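Local coordinates for glycoside hydrolase family protein (Novosphingobium sp. PP1Y, PDB 6Q2F), which probably hydrolyses the glycosidic bonds of terminal alpha-L-rhamnose in rhamnosylated compounds, as an alpha-L-rhamnosidase, at residues G461-V464 and D465-D468; L517-F520 and Q521-R524; F549-D552 and Y553-L557; T568-D571 and V572-N576; S865-I868 and E869-L872. All blocks are in the same frame, centred on the assembly; numbering follows the deposited sequence.

Interaction 1. Residues G461-V464 and D465-D468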
loop_
_atom_site.group_PDB
_atom_site.type_symbol
_atom_site.label_atom_id
_atom_site.label_comp_id
_atom_site.label_asym_id
_atom_site.label_seq_id
_atom_site.Cartn_x
_atom_site.Cartn_y
_atom_site.Cartn_z
ATOM N N GLY A 461 -22.130 6.427 -6.501
ATOM C CA GLY A 461 -22.791 5.369 -7.243
ATOM C C GLY A 461 -21.852 4.194 -7.407
ATOM O O GLY A 461 -20.752 4.170 -6.858
ATOM N N LEU A 462 -22.291 3.225 -8.193
ATOM C CA LEU A 462 -21.597 1.945 -8.257
ATOM C C LEU A 462 -20.144 2.094 -8.698
ATOM O O LEU A 462 -19.835 2.820 -9.647
ATOM C CB LEU A 462 -22.332 1.016 -9.218
ATOM C CG LEU A 462 -23.753 0.686 -8.773
ATOM C CD1 LEU A 462 -24.471 -0.097 -9.880
ATOM C CD2 LEU A 462 -23.704 -0.133 -7.478
ATOM N N GLU A 463 -19.256 1.398 -7.994
ATOM C CA GLU A 463 -17.944 1.106 -8.538
ATOM C C GLU A 463 -18.099 0.340 -9.849
ATOM O O GLU A 463 -18.828 -0.648 -9.920
ATOM C CB GLU A 463 -17.138 0.297 -7.511
ATOM C CG GLU A 463 -16.710 1.119 -6.273
ATOM C CD GLU A 463 -15.534 2.046 -6.577
ATOM O OE1 GLU A 463 -14.880 1.846 -7.625
ATOM O OE2 GLU A 463 -15.261 2.966 -5.772
ATOM N N VAL A 464 -17.426 0.809 -10.898
ATOM C CA VAL A 464 -17.515 0.141 -12.191
ATOM C C VAL A 464 -16.862 -1.241 -12.105
ATOM O O VAL A 464 -15.913 -1.465 -11.342
ATOM C CB VAL A 464 -16.859 0.985 -13.304
ATOM C CG1 VAL A 464 -15.320 1.013 -13.151
ATOM C CG2 VAL A 464 -17.215 0.417 -14.691
ATOM N N ASP A 465 -17.394 -2.183 -12.874
ATOM C CA ASP A 465 -16.874 -3.544 -12.954
ATOM C C ASP A 465 -15.398 -3.517 -13.353
ATOM O O ASP A 465 -15.061 -3.192 -14.492
ATOM C CB ASP A 465 -17.724 -4.348 -13.956
ATOM C CG ASP A 465 -17.205 -5.773 -14.172
ATOM O OD1 ASP A 465 -16.095 -6.092 -13.686
ATOM O OD2 ASP A 465 -17.913 -6.566 -14.829
ATOM N N LYS A 466 -14.512 -3.835 -12.407
ATOM C CA LYS A 466 -13.081 -3.655 -12.607
ATOM C C LYS A 466 -12.488 -4.662 -13.590
ATOM O O LYS A 466 -11.338 -4.485 -14.013
ATOM C CB LYS A 466 -12.360 -3.754 -11.256
ATOM C CG LYS A 466 -12.963 -2.868 -10.146
ATOM C CD LYS A 466 -12.496 -1.420 -10.279
ATOM C CE LYS A 466 -13.162 -0.522 -9.210
ATOM N NZ LYS A 466 -14.274 0.328 -9.761
ATOM N N PHE A 467 -13.230 -5.709 -13.947
ATOM C CA PHE A 467 -12.754 -6.727 -14.874
ATOM C C PHE A 467 -13.239 -6.514 -16.304
ATOM O O PHE A 467 -12.909 -7.320 -17.178
ATOM C CB PHE A 467 -13.181 -8.115 -14.374
ATOM C CG PHE A 467 -12.939 -8.332 -12.903
ATOM C CD1 PHE A 467 -11.649 -8.280 -12.389
ATOM C CD2 PHE A 467 -14.000 -8.612 -12.041
ATOM C CE1 PHE A 467 -11.408 -8.479 -11.043
ATOM C CE2 PHE A 467 -13.764 -8.805 -10.684
ATOM C CZ PHE A 467 -12.466 -8.729 -10.182
ATOM N N ASP A 468 -14.000 -5.453 -16.558
ATOM C CA ASP A 468 -14.633 -5.190 -17.850
ATOM C C ASP A 468 -14.049 -3.914 -18.440
ATOM O O ASP A 468 -14.447 -2.814 -18.054
ATOM C CB ASP A 468 -16.152 -5.085 -17.697
ATOM C CG ASP A 468 -16.874 -4.970 -19.036
ATOM O OD1 ASP A 468 -16.519 -4.095 -19.851
ATOM O OD2 ASP A 468 -17.793 -5.780 -19.281
#

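Interaction 2. Residues L517-F520 and Q521-R524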
loop_
_atom_site.group_PDB
_atom_site.type_symbol
_atom_site.label_atom_id
_atom_site.label_comp_id
_atom_site.label_asym_id
_atom_site.label_seq_id
_atom_site.Cartn_x
_atom_site.Cartn_y
_atom_site.Cartn_z
ATOM N N LEU A 517 -15.795 -16.238 -19.337
ATOM C CA LEU A 517 -15.477 -17.525 -19.957
ATOM C C LEU A 517 -14.469 -17.362 -21.093
ATOM O O LEU A 517 -13.501 -18.124 -21.185
ATOM C CB LEU A 517 -16.752 -18.220 -20.451
ATOM C CG LEU A 517 -17.717 -18.580 -19.320
ATOM C CD1 LEU A 517 -18.915 -19.376 -19.846
ATOM C CD2 LEU A 517 -16.992 -19.359 -18.216
ATOM N N GLU A 518 -14.665 -16.361 -21.956
ATOM C CA GLU A 518 -13.683 -16.094 -23.009
ATOM C C GLU A 518 -12.347 -15.667 -22.416
ATOM O O GLU A 518 -11.288 -16.096 -22.889
ATOM C CB GLU A 518 -14.167 -14.999 -23.961
ATOM C CG GLU A 518 -15.478 -15.248 -24.684
ATOM C CD GLU A 518 -16.092 -13.938 -25.173
ATOM O OE1 GLU A 518 -15.491 -13.283 -26.055
ATOM O OE2 GLU A 518 -17.155 -13.547 -24.645
ATOM N N GLN A 519 -12.373 -14.789 -21.406
ATOM C CA GLN A 519 -11.125 -14.339 -20.797
ATOM C C GLN A 519 -10.384 -15.511 -20.185
ATOM O O GLN A 519 -9.166 -15.626 -20.329
ATOM C CB GLN A 519 -11.380 -13.266 -19.727
ATOM C CG GLN A 519 -12.094 -12.006 -20.212
ATOM C CD GLN A 519 -11.202 -11.114 -21.060
ATOM O OE1 GLN A 519 -10.134 -11.525 -21.504
ATOM N NE2 GLN A 519 -11.652 -9.888 -21.311
ATOM N N PHE A 520 -11.099 -16.382 -19.475
ATOM C CA PHE A 520 -10.452 -17.537 -18.860
ATOM C C PHE A 520 -9.822 -18.427 -19.924
ATOM O O PHE A 520 -8.671 -18.853 -19.792
ATOM C CB PHE A 520 -11.478 -18.306 -18.028
ATOM C CG PHE A 520 -10.915 -19.480 -17.278
ATOM C CD1 PHE A 520 -10.616 -20.669 -17.938
ATOM C CD2 PHE A 520 -10.726 -19.412 -15.907
ATOM C CE1 PHE A 520 -10.125 -21.754 -17.247
ATOM C CE2 PHE A 520 -10.225 -20.493 -15.209
ATOM C CZ PHE A 520 -9.932 -21.674 -15.884
ATOM N N GLN A 521 -10.571 -18.718 -20.995
ATOM C CA GLN A 521 -10.035 -19.532 -22.076
ATOM C C GLN A 521 -8.785 -18.898 -22.674
ATOM O O GLN A 521 -7.782 -19.582 -22.913
ATOM C CB GLN A 521 -11.101 -19.729 -23.154
ATOM C CG GLN A 521 -10.569 -20.404 -24.391
ATOM C CD GLN A 521 -10.476 -21.891 -24.206
ATOM O OE1 GLN A 521 -11.446 -22.535 -23.818
ATOM N NE2 GLN A 521 -9.307 -22.447 -24.466
ATOM N N ARG A 522 -8.820 -17.591 -22.921
ATOM C CA ARG A 522 -7.684 -16.959 -23.579
ATOM C C ARG A 522 -6.468 -16.919 -22.655
ATOM O O ARG A 522 -5.332 -17.084 -23.110
ATOM C CB ARG A 522 -8.055 -15.549 -24.041
ATOM C CG ARG A 522 -6.833 -14.616 -24.295
ATOM C CD ARG A 522 -7.268 -13.184 -24.627
ATOM N NE ARG A 522 -7.700 -12.428 -23.441
ATOM C CZ ARG A 522 -6.878 -11.761 -22.630
ATOM N NH1 ARG A 522 -5.565 -11.765 -22.854
ATOM N NH2 ARG A 522 -7.365 -11.110 -21.576
ATOM N N LEU A 523 -6.687 -16.715 -21.349
ATOM C CA LEU A 523 -5.560 -16.537 -20.436
ATOM C C LEU A 523 -5.061 -17.842 -19.841
ATOM O O LEU A 523 -3.868 -17.948 -19.550
ATOM C CB LEU A 523 -5.931 -15.568 -19.297
ATOM C CG LEU A 523 -6.092 -14.082 -19.635
ATOM C CD1 LEU A 523 -6.930 -13.325 -18.583
ATOM C CD2 LEU A 523 -4.718 -13.426 -19.749
ATOM N N ARG A 524 -5.940 -18.816 -19.603
ATOM C CA ARG A 524 -5.530 -20.069 -18.978
ATOM C C ARG A 524 -5.407 -21.219 -19.969
ATOM O O ARG A 524 -4.841 -22.262 -19.618
ATOM C CB ARG A 524 -6.520 -20.469 -17.876
ATOM C CG ARG A 524 -6.871 -19.327 -16.888
ATOM C CD ARG A 524 -5.824 -19.202 -15.800
ATOM N NE ARG A 524 -4.607 -18.522 -16.241
ATOM C CZ ARG A 524 -4.440 -17.201 -16.183
ATOM N NH1 ARG A 524 -5.430 -16.435 -15.723
ATOM N NH2 ARG A 524 -3.293 -16.643 -16.580
#

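Interaction 3. Residues F549-D552 and Y553-L557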
loop_
_atom_site.group_PDB
_atom_site.type_symbol
_atom_site.label_atom_id
_atom_site.label_comp_id
_atom_site.label_asym_id
_atom_site.label_seq_id
_atom_site.Cartn_x
_atom_site.Cartn_y
_atom_site.Cartn_z
ATOM N N PHE A 549 -8.325 -25.433 -10.561
ATOM C CA PHE A 549 -9.238 -24.621 -11.351
ATOM C C PHE A 549 -9.556 -23.320 -10.636
ATOM O O PHE A 549 -9.568 -22.250 -11.255
ATOM C CB PHE A 549 -10.539 -25.342 -11.654
ATOM C CG PHE A 549 -11.632 -24.391 -12.045
ATOM C CD1 PHE A 549 -11.569 -23.718 -13.252
ATOM C CD2 PHE A 549 -12.681 -24.118 -11.185
ATOM C CE1 PHE A 549 -12.558 -22.820 -13.621
ATOM C CE2 PHE A 549 -13.668 -23.216 -11.546
ATOM C CZ PHE A 549 -13.604 -22.565 -12.764
ATOM N N LEU A 550 -9.838 -23.392 -9.336
ATOM C CA LEU A 550 -10.183 -22.177 -8.608
ATOM C C LEU A 550 -9.006 -21.211 -8.583
ATOM O O LEU A 550 -9.191 -20.003 -8.793
ATOM C CB LEU A 550 -10.671 -22.535 -7.199
ATOM C CG LEU A 550 -11.942 -23.403 -7.276
ATOM C CD1 LEU A 550 -12.265 -24.112 -5.961
ATOM C CD2 LEU A 550 -13.140 -22.587 -7.763
ATOM N N TYR A 551 -7.785 -21.723 -8.377
ATOM C CA TYR A 551 -6.584 -20.904 -8.549
ATOM C C TYR A 551 -6.573 -20.213 -9.909
ATOM O O TYR A 551 -6.324 -19.005 -10.008
ATOM C CB TYR A 551 -5.320 -21.761 -8.389
ATOM C CG TYR A 551 -4.037 -21.035 -8.785
ATOM C CD1 TYR A 551 -3.574 -21.063 -10.093
ATOM C CD2 TYR A 551 -3.309 -20.303 -7.852
ATOM C CE1 TYR A 551 -2.412 -20.382 -10.469
ATOM C CE2 TYR A 551 -2.133 -19.625 -8.216
ATOM C CZ TYR A 551 -1.706 -19.662 -9.526
ATOM O OH TYR A 551 -0.547 -19.000 -9.913
ATOM N N ASP A 552 -6.823 -20.979 -10.976
ATOM C CA ASP A 552 -6.866 -20.417 -12.326
ATOM C C ASP A 552 -7.963 -19.369 -12.454
ATOM O O ASP A 552 -7.810 -18.374 -13.176
ATOM C CB ASP A 552 -7.090 -21.537 -13.359
ATOM C CG ASP A 552 -5.852 -22.394 -13.569
ATOM O OD1 ASP A 552 -4.742 -21.887 -13.274
ATOM O OD2 ASP A 552 -5.984 -23.559 -14.028
ATOM N N TYR A 553 -9.092 -19.591 -11.781
ATOM C CA TYR A 553 -10.175 -18.619 -11.841
ATOM C C TYR A 553 -9.782 -17.339 -11.121
ATOM O O TYR A 553 -9.932 -16.242 -11.667
ATOM C CB TYR A 553 -11.448 -19.229 -11.253
ATOM C CG TYR A 553 -12.696 -18.440 -11.551
ATOM C CD1 TYR A 553 -13.434 -18.687 -12.704
ATOM C CD2 TYR A 553 -13.134 -17.446 -10.685
ATOM C CE1 TYR A 553 -14.579 -17.972 -12.978
ATOM C CE2 TYR A 553 -14.276 -16.712 -10.955
ATOM C CZ TYR A 553 -14.999 -16.987 -12.107
ATOM O OH TYR A 553 -16.139 -16.275 -12.393
ATOM N N ARG A 554 -9.240 -17.465 -9.906
ATOM C CA ARG A 554 -8.749 -16.293 -9.190
ATOM C C ARG A 554 -7.679 -15.585 -9.996
ATOM O O ARG A 554 -7.627 -14.351 -10.022
ATOM C CB ARG A 554 -8.208 -16.694 -7.812
ATOM C CG ARG A 554 -9.298 -17.193 -6.845
ATOM C CD ARG A 554 -8.762 -17.266 -5.419
ATOM N NE ARG A 554 -7.528 -18.040 -5.375
ATOM C CZ ARG A 554 -7.481 -19.368 -5.327
ATOM N NH1 ARG A 554 -8.601 -20.081 -5.299
ATOM N NH2 ARG A 554 -6.313 -19.983 -5.297
ATOM N N ARG A 555 -6.835 -16.351 -10.693
ATOM C CA ARG A 555 -5.751 -15.726 -11.443
ATOM C C ARG A 555 -6.291 -14.947 -12.632
ATOM O O ARG A 555 -5.752 -13.891 -12.998
ATOM C CB ARG A 555 -4.750 -16.785 -11.892
ATOM C CG ARG A 555 -3.595 -16.211 -12.693
ATOM C CD ARG A 555 -2.402 -17.136 -12.667
ATOM N NE ARG A 555 -1.296 -16.618 -13.467
ATOM C CZ ARG A 555 -0.062 -17.108 -13.429
ATOM N NH1 ARG A 555 0.217 -18.119 -12.614
ATOM N NH2 ARG A 555 0.890 -16.573 -14.187
ATOM N N THR A 556 -7.358 -15.436 -13.240
ATOM C CA THR A 556 -7.950 -14.688 -14.340
ATOM C C THR A 556 -8.523 -13.364 -13.857
ATOM O O THR A 556 -8.399 -12.339 -14.539
ATOM C CB THR A 556 -9.020 -15.546 -15.010
ATOM O OG1 THR A 556 -8.413 -16.752 -15.505
ATOM C CG2 THR A 556 -9.673 -14.798 -16.163
ATOM N N LEU A 557 -9.155 -13.363 -12.686
ATOM C CA LEU A 557 -9.676 -12.112 -12.145
ATOM C C LEU A 557 -8.531 -11.133 -11.890
ATOM O O LEU A 557 -8.616 -9.952 -12.242
ATOM C CB LEU A 557 -10.456 -12.386 -10.857
ATOM C CG LEU A 557 -11.701 -13.276 -10.926
ATOM C CD1 LEU A 557 -12.189 -13.654 -9.535
ATOM C CD2 LEU A 557 -12.810 -12.537 -11.681
#

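Interaction 4. Residues T568-D571 and V572-N576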
loop_
_atom_site.group_PDB
_atom_site.type_symbol
_atom_site.label_atom_id
_atom_site.label_comp_id
_atom_site.label_asym_id
_atom_site.label_seq_id
_atom_site.Cartn_x
_atom_site.Cartn_y
_atom_site.Cartn_z
ATOM N N THR A 568 -6.675 -0.012 -18.816
ATOM C CA THR A 568 -7.640 0.894 -19.446
ATOM C C THR A 568 -7.547 2.300 -18.859
ATOM O O THR A 568 -7.615 3.298 -19.588
ATOM C CB THR A 568 -9.050 0.340 -19.273
ATOM O OG1 THR A 568 -9.064 -1.030 -19.676
ATOM C CG2 THR A 568 -10.044 1.121 -20.107
ATOM N N VAL A 569 -7.377 2.399 -17.540
ATOM C CA VAL A 569 -7.265 3.712 -16.911
ATOM C C VAL A 569 -6.083 4.462 -17.503
ATOM O O VAL A 569 -6.195 5.633 -17.893
ATOM C CB VAL A 569 -7.138 3.567 -15.386
ATOM C CG1 VAL A 569 -6.652 4.861 -14.798
ATOM C CG2 VAL A 569 -8.487 3.185 -14.768
ATOM N N ALA A 570 -4.943 3.767 -17.645
ATOM C CA ALA A 570 -3.755 4.410 -18.196
ATOM C C ALA A 570 -3.965 4.770 -19.657
ATOM O O ALA A 570 -3.558 5.843 -20.103
ATOM C CB ALA A 570 -2.521 3.506 -18.029
ATOM N N ASP A 571 -4.611 3.884 -20.419
ATOM C CA ASP A 571 -4.882 4.173 -21.830
ATOM C C ASP A 571 -5.729 5.427 -21.981
ATOM O O ASP A 571 -5.414 6.320 -22.772
ATOM C CB ASP A 571 -5.589 2.985 -22.486
ATOM C CG ASP A 571 -4.686 1.788 -22.656
ATOM O OD1 ASP A 571 -3.475 1.935 -22.389
ATOM O OD2 ASP A 571 -5.199 0.714 -23.059
ATOM N N VAL A 572 -6.829 5.492 -21.232
ATOM C CA VAL A 572 -7.736 6.635 -21.333
ATOM C C VAL A 572 -7.042 7.908 -20.876
ATOM O O VAL A 572 -7.179 8.960 -21.501
ATOM C CB VAL A 572 -9.016 6.373 -20.526
ATOM C CG1 VAL A 572 -9.887 7.626 -20.515
ATOM C CG2 VAL A 572 -9.759 5.185 -21.134
ATOM N N ALA A 573 -6.281 7.834 -19.783
ATOM C CA ALA A 573 -5.525 9.002 -19.339
ATOM C C ALA A 573 -4.587 9.479 -20.431
ATOM O O ALA A 573 -4.538 10.672 -20.752
ATOM C CB ALA A 573 -4.743 8.674 -18.068
ATOM N N HIS A 574 -3.860 8.543 -21.037
ATOM C CA HIS A 574 -2.895 8.901 -22.067
ATOM C C HIS A 574 -3.570 9.482 -23.292
ATOM O O HIS A 574 -3.063 10.440 -23.886
ATOM C CB HIS A 574 -2.049 7.677 -22.412
ATOM C CG HIS A 574 -1.212 7.225 -21.258
ATOM N ND1 HIS A 574 -0.684 5.957 -21.159
ATOM C CD2 HIS A 574 -0.853 7.877 -20.122
ATOM C CE1 HIS A 574 -0.035 5.845 -20.012
ATOM N NE2 HIS A 574 -0.109 7.001 -19.371
ATOM N N GLU A 575 -4.717 8.927 -23.676
ATOM C CA GLU A 575 -5.463 9.487 -24.792
ATOM C C GLU A 575 -5.866 10.927 -24.529
ATOM O O GLU A 575 -6.069 11.679 -25.481
ATOM C CB GLU A 575 -6.699 8.624 -25.088
ATOM C CG GLU A 575 -6.339 7.256 -25.707
ATOM C CD GLU A 575 -7.397 6.198 -25.436
ATOM O OE1 GLU A 575 -8.558 6.578 -25.153
ATOM O OE2 GLU A 575 -7.060 5.002 -25.463
ATOM N N ASN A 576 -5.960 11.327 -23.259
ATOM C CA ASN A 576 -6.307 12.686 -22.869
ATOM C C ASN A 576 -5.100 13.489 -22.375
ATOM O O ASN A 576 -5.278 14.511 -21.705
ATOM C CB ASN A 576 -7.398 12.659 -21.801
ATOM C CG ASN A 576 -8.758 12.247 -22.371
ATOM O OD1 ASN A 576 -9.514 13.082 -22.848
ATOM N ND2 ASN A 576 -9.062 10.937 -22.319
HETATM O O HOH W 1 -1.295 3.965 -22.792
#

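Interaction 5. Residues S865-I868 and E869-L872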
loop_
_atom_site.group_PDB
_atom_site.type_symbol
_atom_site.label_atom_id
_atom_site.label_comp_id
_atom_site.label_asym_id
_atom_site.label_seq_id
_atom_site.Cartn_x
_atom_site.Cartn_y
_atom_site.Cartn_z
ATOM N N SER A 865 19.877 -23.082 -3.433
ATOM C CA SER A 865 20.106 -22.489 -2.129
ATOM C C SER A 865 19.014 -21.469 -1.858
ATOM O O SER A 865 18.375 -20.954 -2.782
ATOM C CB SER A 865 21.493 -21.826 -2.066
ATOM O OG SER A 865 21.697 -21.140 -0.859
ATOM N N GLN A 866 18.793 -21.202 -0.571
ATOM C CA GLN A 866 17.948 -20.104 -0.118
ATOM C C GLN A 866 18.774 -19.115 0.707
ATOM O O GLN A 866 18.249 -18.403 1.566
ATOM C CB GLN A 866 16.752 -20.628 0.678
ATOM C CG GLN A 866 15.907 -21.711 -0.052
ATOM C CD GLN A 866 15.130 -21.184 -1.276
ATOM O OE1 GLN A 866 14.723 -21.960 -2.149
ATOM N NE2 GLN A 866 14.919 -19.874 -1.335
ATOM N N ASP A 867 20.080 -19.071 0.440
ATOM C CA ASP A 867 21.036 -18.163 1.070
ATOM C C ASP A 867 21.584 -17.257 -0.032
ATOM O O ASP A 867 22.553 -17.605 -0.707
ATOM C CB ASP A 867 22.151 -18.967 1.761
ATOM C CG ASP A 867 23.102 -18.090 2.558
ATOM O OD1 ASP A 867 23.249 -16.900 2.213
ATOM O OD2 ASP A 867 23.699 -18.593 3.530
ATOM N N ILE A 868 20.978 -16.082 -0.203
ATOM C CA ILE A 868 21.248 -15.298 -1.406
ATOM C C ILE A 868 22.667 -14.742 -1.385
ATOM O O ILE A 868 23.346 -14.697 -2.416
ATOM C CB ILE A 868 20.195 -14.183 -1.580
ATOM C CG1 ILE A 868 20.484 -13.355 -2.831
ATOM C CG2 ILE A 868 20.145 -13.264 -0.352
ATOM C CD1 ILE A 868 20.532 -14.157 -4.098
ATOM N N GLU A 869 23.148 -14.313 -0.224
ATOM C CA GLU A 869 24.468 -13.696 -0.207
ATOM C C GLU A 869 25.574 -14.734 -0.332
ATOM O O GLU A 869 26.639 -14.448 -0.895
ATOM C CB GLU A 869 24.634 -12.855 1.054
ATOM C CG GLU A 869 23.629 -11.718 1.114
ATOM C CD GLU A 869 24.214 -10.475 1.750
ATOM O OE1 GLU A 869 25.342 -10.562 2.256
ATOM O OE2 GLU A 869 23.557 -9.416 1.718
ATOM N N SER A 870 25.342 -15.946 0.161
ATOM C CA SER A 870 26.337 -16.988 -0.031
ATOM C C SER A 870 26.352 -17.469 -1.479
ATOM O O SER A 870 27.401 -17.877 -1.988
ATOM C CB SER A 870 26.079 -18.132 0.945
ATOM O OG SER A 870 26.671 -19.323 0.488
ATOM N N ALA A 871 25.218 -17.387 -2.173
ATOM C CA ALA A 871 25.227 -17.727 -3.588
ATOM C C ALA A 871 25.913 -16.636 -4.401
ATOM O O ALA A 871 26.683 -16.935 -5.323
ATOM C CB ALA A 871 23.804 -17.964 -4.084
ATOM N N LEU A 872 25.654 -15.366 -4.069
ATOM C CA LEU A 872 26.352 -14.277 -4.747
ATOM C C LEU A 872 27.859 -14.372 -4.520
ATOM O O LEU A 872 28.660 -14.086 -5.422
ATOM C CB LEU A 872 25.805 -12.938 -4.261
ATOM C CG LEU A 872 24.385 -12.632 -4.745
ATOM C CD1 LEU A 872 23.760 -11.458 -3.983
ATOM C CD2 LEU A 872 24.432 -12.362 -6.245
HETATM O O HOH W 2 21.741 -14.278 2.362
#

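Interaction 1. Residues G461-V464 and D465-D468
Lys466 NZ is held by three acceptors. Within this loop it donates to Glu463 OE1 at 2.7 Å, a salt bridge in which the oxygen is met nearly along its C-O axis, and to Val464 O at 2.9 Å, in the carbonyl plane and on a lone pair (C=O...N angle 131°). The third is Thr139 OG1, from a separate part of the chain. The lysine folds back: chi1 (-50°) sets CG near Val464 O, a bend at chi2 keeps CD close to that oxygen, and another at chi4 brings NZ round to the glutamate. CG1 of Val464 lies 3.6 Å from Lys466 NZ, so an apolar branch borders the charged pair. Glu463 is buried as well; OE1 also accepts from Thr139 N and OE2 from Glu138 N, so its carboxylate is fixed at both oxygens and its negative charge probably stabilises the protonated lysine.

Beyond the lysine, Asp465 to Asp468 form a type I beta turn, closed by Asp468 N to Asp465 O at 3.2 Å. Asp465 OD1 accepts from Phe467 N at 2.9 Å, an Asx turn, while its OD2 is taken by Thr513 and Lys151. Asp468 then serves as N-cap of helix 469-487. The loop thus runs from strand 436-447 into that helix, with Val464 packed against Val472 and Tyr475, and Lys466 and Phe467 against helix 543-575.

Interaction 2. Residues L517-F520 and Q521-R524
Arg524 lays its CG over the ring of Phe520, one helical turn earlier: the carbon is 3.8 Å from the ring centroid and only 4° off the normal, a CH-pi contact centred on the face. The two side chains cross at about a right angle. With Phe520 CG anti to the backbone N (chi1 -177°), the ring stands out from the helix with one face turned to the arginine's aliphatic part, whose bends at chi2 and chi3 lead the guanidinium away to Asp559.

The second pair is polar and lies nearer the surface. Arg522 grips one atom, Gln519 OE1, side-on with two nitrogens: NH2 at 2.8 Å and the longer NE bond at 3.2 Å. OE1 sits in the guanidinium plane, but the amide plane is turned 76° against that plane. From the oxygen's side, NE arrives nearly along the C=O direction and NH2 is tilted out of the carbonyl plane.

Both pairs are spaced along helix 516-524, i to i+4 and i to i+3. In Arg524 the hydrocarbon serves the aromatic face and the charge pairs with Asp559 of helix 543-575 in a salt bridge, which probably offsets it; in Arg522 the positive charge meets a neutral amide oxygen, which it would be expected to polarise.

Interaction 3. Residues F549-D552 and Y553-L557
Asp552 O accepts two bonds from one residue a turn ahead: Thr556 OG1 at 2.9 Å and Thr556 N at 3.0 Å. They reach the oxygen from opposite faces of its carbonyl plane. The hydroxyl can turn back onto the helix because OG1 stands anti to its own carbonyl carbon, beside the backbone N (chi1 -60°). A threonine within a helix thus adds a bond to the carbonyl four residues earlier, which already takes the regular backbone one. Arg555 NH1 lies 2.9 Å from Tyr551 OH, but it is too close to another atom of the model, so this bond and its salt bridge to Glu740 are both less certain in detail.

Tyr551 and Arg555 run side by side, pointing the same way, with Arg555 CD 3.9 Å from Tyr551 CE1 and the guanidinium turned 76° against the ring. Arg554 takes another path: bent at chi3, it folds back so that one face of its guanidinium lies over the backbone, with Tyr551 CA 3.3 Å above the plane. Its NH2 comes to the edge of the Tyr551 ring, 4.0 Å from CD2, while NH1 donates to Lys385 O.

On another side Phe549 and Tyr553 meet obliquely, centroids 5.9 Å apart and planes at 55°. All of this belongs to helix 543-575, which connects strands 497-502 and 579-582 of the (beta/alpha)8 barrel. Thr556 and Tyr553 touch Met516 of helix 516-524, Asp552 binds Tyr526, Ser829 and Asn830, and the ring of Arg554's cation-pi partner, Tyr394, comes from a loop after helix 382-385.

Interaction 4. Residues T568-D571 and V572-N576
Regular i to i+4 bonds join the two halves of this helical end, from Val572 N to Thr568 O at 2.9 Å through to Glu575 N to Asp571 O at 2.8 Å. His574 lies with one face of its imidazole over Ala570 O, 2.9 Å above the ring plane and offset toward the rim, so this carbonyl meets the ring face besides accepting from His574 N. Ala570 CB adds a contact of 3.9 Å to His574 CE1. At the edge of the ring, in its plane, a water is hydrogen-bonded to His574 ND1 at 2.6 Å; it also donates to Asp571 OD1 at 3.0 Å, bridging two side chains whose own polar atoms are too far apart to bond. His574 NE2 meets Asp603 OD1, so both ring nitrogens have partners and the rotation of the ring is fixed.

This is the C-terminal end of helix 543-575, which precedes strand 579-582 of the eight-stranded parallel barrel, a (beta/alpha)8 arrangement. Asn576, the first residue to leave helical geometry, turns its amide back: ND2 donates to Val572 O at 2.9 Å, nearly straight at 169°.

Val572 CG2 rests 3.2 Å from Thr568 O, and the valine continues onto Leu476 and Ile480 of helix 469-487. Glu575, stretched beyond CG, passes Asp571 O and forms a salt bridge with Arg473 of that same helix.

Interaction 5. Residues S865-I868 and E869-L872
Asp867 OD1 accepts from Ser870 N at 3.1 Å, the N-H pointing well at the oxygen (158°) but arriving from above the carboxylate, 56° out of its plane. The carboxylate also closes on the serine's carbon, with Asp867 OD1 3.3 Å from Ser870 CB. A torsion that sets CG anti to the backbone N (chi1 -174°) directs the group forward over the first turn. A water extends the cap: it donates to Asp867 OD1 at 3.0 Å and accepts from Glu869 N at 2.9 Å, so one oxygen serves two backbone N-H groups, one directly and one through solvent.

Asp867 is thus the N-cap of helix 868-874, and the acid's negative charge at this end would be expected to interact favourably with the helix dipole. Just ahead, Ser865 OG accepts from Asp867 N at 2.9 Å, an ST turn immediately before the cap, in the loop after strand 860-863.

On the buried side Ile868 and Leu872 lie side by side, pointing the same way, Ile868 CG1 4.0 Å from Leu872 CD1. Together they pack on Val734 of strand 734-737 and Thr791 of strand 788-794, both in one mixed sheet. Glu869 leads elsewhere, its carboxylate bound to Val758 N and in a salt bridge with Arg759.

Interactions 1 to 4 cluster round helix 543-575, which carries both interaction 3 and interaction 4, their centres 27 Å apart. Interaction 2, on helix 516-524, neighbours interaction 3: centres lie 10 Å apart, and Arg524 NH1 comes 3.0 Å from Thr556 OG1, a probable hydrogen bond. Interaction 1 touches interaction 3 by packing, Phe467 CE1 to Leu557 O at 3.4 Å, but stops about 6 Å short of interaction 4 at the nearest atoms. Interaction 5 stands apart, its centre 33 Å or more from every other. The Glu463 side chain is about 13 Å from the bound sodium ion, whose site is formed by Asp503, Ser504, Glu583, Glu586 and Glu644; none of the five contacts supplies a ligand.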